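Long-range contact in Serine/threonine protein phosphatase Stp1 (PDB 2PK0), which probably removes phosphate groups from phosphoserine and phosphothreonine residues of streptococcal proteins, as a metal-dependent phosphatase of the PP2C family: residues 23-28 / 237-242. Residues are numbered along the deposited sequence; the frame is centred on the assembly and turned at random.
Sequences DFINQF and NITVAL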
loop_
_atom_site.group_PDB
_atom_site.type_symbol
_atom_site.label_atom_id
_atom_site.label_comp_id
_atom_site.label_asym_id
_atom_site.label_seq_id
_atom_site.Cartn_x
_atom_site.Cartn_y
_atom_site.Cartn_z
ATOM N N ASP A 23 1.889 -1.623 -10.959
ATOM C CA ASP A 23 1.950 -1.881 -9.529
ATOM C C ASP A 23 3.102 -2.849 -9.284
ATOM O O ASP A 23 3.386 -3.684 -10.156
ATOM C CB ASP A 23 0.668 -2.538 -9.024
ATOM C CG ASP A 23 -0.511 -1.570 -8.881
ATOM O OD1 ASP A 23 -0.347 -0.339 -9.019
ATOM O OD2 ASP A 23 -1.627 -2.072 -8.615
ATOM N N PHE A 24 3.750 -2.751 -8.118
ATOM C CA PHE A 24 4.690 -3.793 -7.663
ATOM C C PHE A 24 4.466 -4.169 -6.193
ATOM O O PHE A 24 4.185 -3.308 -5.376
ATOM C CB PHE A 24 6.152 -3.368 -7.880
ATOM C CG PHE A 24 7.090 -4.527 -8.175
ATOM C CD1 PHE A 24 7.085 -5.148 -9.419
ATOM C CD2 PHE A 24 7.974 -4.987 -7.218
ATOM C CE1 PHE A 24 7.951 -6.219 -9.697
ATOM C CE2 PHE A 24 8.837 -6.044 -7.486
ATOM C CZ PHE A 24 8.825 -6.662 -8.726
ATOM N N ILE A 25 4.582 -5.453 -5.869
ATOM C CA ILE A 25 4.449 -5.930 -4.479
ATOM C C ILE A 25 5.445 -7.066 -4.137
ATOM O O ILE A 25 5.735 -7.932 -4.984
ATOM C CB ILE A 25 3.000 -6.362 -4.177
ATOM C CG1 ILE A 25 2.708 -6.347 -2.674
ATOM C CG2 ILE A 25 2.684 -7.713 -4.772
ATOM C CD1 ILE A 25 1.285 -6.782 -2.352
ATOM N N ASN A 26 5.996 -7.027 -2.918
ATOM C CA ASN A 26 6.908 -8.052 -2.453
ATOM C C ASN A 26 7.018 -8.049 -0.924
ATOM O O ASN A 26 6.627 -7.081 -0.255
ATOM C CB ASN A 26 8.288 -7.882 -3.084
ATOM C CG ASN A 26 8.974 -9.216 -3.384
ATOM O OD1 ASN A 26 8.588 -10.256 -2.858
ATOM N ND2 ASN A 26 10.004 -9.182 -4.229
ATOM N N GLN A 27 7.532 -9.147 -0.373
ATOM C CA GLN A 27 7.822 -9.227 1.043
ATOM C C GLN A 27 9.298 -9.543 1.259
ATOM O O GLN A 27 9.971 -10.030 0.355
ATOM C CB GLN A 27 6.930 -10.251 1.733
ATOM C CG GLN A 27 7.180 -11.685 1.320
ATOM C CD GLN A 27 6.231 -12.668 2.024
ATOM O OE1 GLN A 27 6.145 -12.691 3.250
ATOM N NE2 GLN A 27 5.519 -13.474 1.244
ATOM N N PHE A 28 9.811 -9.209 2.438
ATOM C CA PHE A 28 11.228 -9.338 2.739
ATOM C C PHE A 28 11.304 -9.690 4.203
ATOM O O PHE A 28 10.322 -9.584 4.905
ATOM C CB PHE A 28 11.995 -8.010 2.467
ATOM C CG PHE A 28 11.804 -7.482 1.075
ATOM C CD1 PHE A 28 10.803 -6.534 0.794
ATOM C CD2 PHE A 28 12.569 -7.979 0.025
ATOM C CE1 PHE A 28 10.589 -6.096 -0.500
ATOM C CE2 PHE A 28 12.376 -7.538 -1.267
ATOM C CZ PHE A 28 11.386 -6.593 -1.536
ATOM N N ASN A 237 -4.865 -1.413 -12.367
ATOM C CA ASN A 237 -4.112 -2.503 -11.770
ATOM C C ASN A 237 -4.560 -2.726 -10.338
ATOM O O ASN A 237 -4.743 -1.772 -9.594
ATOM C CB ASN A 237 -2.615 -2.199 -11.783
ATOM C CG ASN A 237 -2.092 -1.830 -13.157
ATOM O OD1 ASN A 237 -1.229 -0.956 -13.281
ATOM N ND2 ASN A 237 -2.581 -2.507 -14.190
ATOM N N ILE A 238 -4.768 -3.986 -9.969
ATOM C CA ILE A 238 -5.197 -4.343 -8.613
ATOM C C ILE A 238 -4.071 -5.094 -7.949
ATOM O O ILE A 238 -3.489 -5.980 -8.565
ATOM C CB ILE A 238 -6.369 -5.289 -8.659
ATOM C CG1 ILE A 238 -7.302 -4.910 -9.810
ATOM C CG2 ILE A 238 -7.066 -5.293 -7.349
ATOM C CD1 ILE A 238 -8.097 -6.081 -10.351
ATOM N N THR A 239 -3.750 -4.749 -6.705
ATOM C CA THR A 239 -2.597 -5.336 -6.021
ATOM C C THR A 239 -2.877 -5.371 -4.539
ATOM O O THR A 239 -3.210 -4.345 -3.963
ATOM C CB THR A 239 -1.324 -4.526 -6.306
ATOM O OG1 THR A 239 -0.953 -4.712 -7.682
ATOM C CG2 THR A 239 -0.178 -4.994 -5.448
ATOM N N VAL A 240 -2.807 -6.560 -3.928
ATOM C CA VAL A 240 -3.240 -6.730 -2.540
ATOM C C VAL A 240 -2.260 -7.570 -1.715
ATOM O O VAL A 240 -1.810 -8.632 -2.158
ATOM C CB VAL A 240 -4.671 -7.371 -2.438
ATOM C CG1 VAL A 240 -5.221 -7.266 -1.029
ATOM C CG2 VAL A 240 -5.655 -6.717 -3.386
ATOM N N ALA A 241 -1.915 -7.084 -0.524
ATOM C CA ALA A 241 -1.289 -7.926 0.497
ATOM C C ALA A 241 -2.280 -8.191 1.614
ATOM O O ALA A 241 -2.870 -7.256 2.174
ATOM C CB ALA A 241 -0.064 -7.267 1.059
ATOM N N LEU A 242 -2.472 -9.460 1.946
ATOM C CA LEU A 242 -3.331 -9.812 3.072
ATOM C C LEU A 242 -2.503 -10.489 4.128
ATOM O O LEU A 242 -1.683 -11.342 3.799
ATOM C CB LEU A 242 -4.436 -10.767 2.654
ATOM C CG LEU A 242 -5.542 -10.277 1.732
ATOM C CD1 LEU A 242 -6.279 -11.495 1.223
ATOM C CD2 LEU A 242 -6.484 -9.352 2.465
HETATM O O HOH W 1 -2.934 0.576 -9.178
HETATM O O HOH W 2 -0.362 1.101 -11.306
#
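Asp23 reaches from strand 23-29 to Thr239 on strand 238-245 and to Asn237, just before that strand. Its OD2 lies 2.9 Å from Thr239 OG1; the hydroxyl also has Thr12 OG1 as a partner, so which acceptor takes its proton remains open. The same OD2 passes 3.3 Å from the CB of Asn237, whose amide plane stands 80° from the carboxylate. OD1 meets two ordered waters. One sits 2.7 Å from Asp23 OD1 and also near Asn237 O, while a second lies between Asp23 OD1 and Asn237 OD1, the latter also accepting the N-H of Gln22.

Farther along, the contact becomes apolar. CG1 of Ile25 is anti to the backbone N (chi1 -158°), and the extended chain carries CD1 to 3.7 Å from Ala241 CB, above the peptide joining Val240 to Ala241. Thr239 CG2 packs against Ile25 CB at 3.7 Å, the two side chains running past each other in opposite directions. Leu39 and Leu10 close around this cluster.

The strands run nearly parallel, 18° apart, with axes 7.6 Å from each other at closest approach, but belong to different sheets: 23-29 pairs with 35-43, and 238-245 lies between 6-13 and 191-195. Their inward side chains thus form part of the core of the PP2C beta-sandwich. At the end of the contact near the magnesium ions, Ser196 OG also bonds Asp23 OD2, and Asn237 ND2 holds the carbonyls of Ile14 and Asn20. A bound magnesium ion lies about 4 Å from the Asp23 side chain, which touches Asp41, a ligand of both magnesium ions; the buried carboxylate thus sits beside the metal centre, consistent with a second-shell role through water.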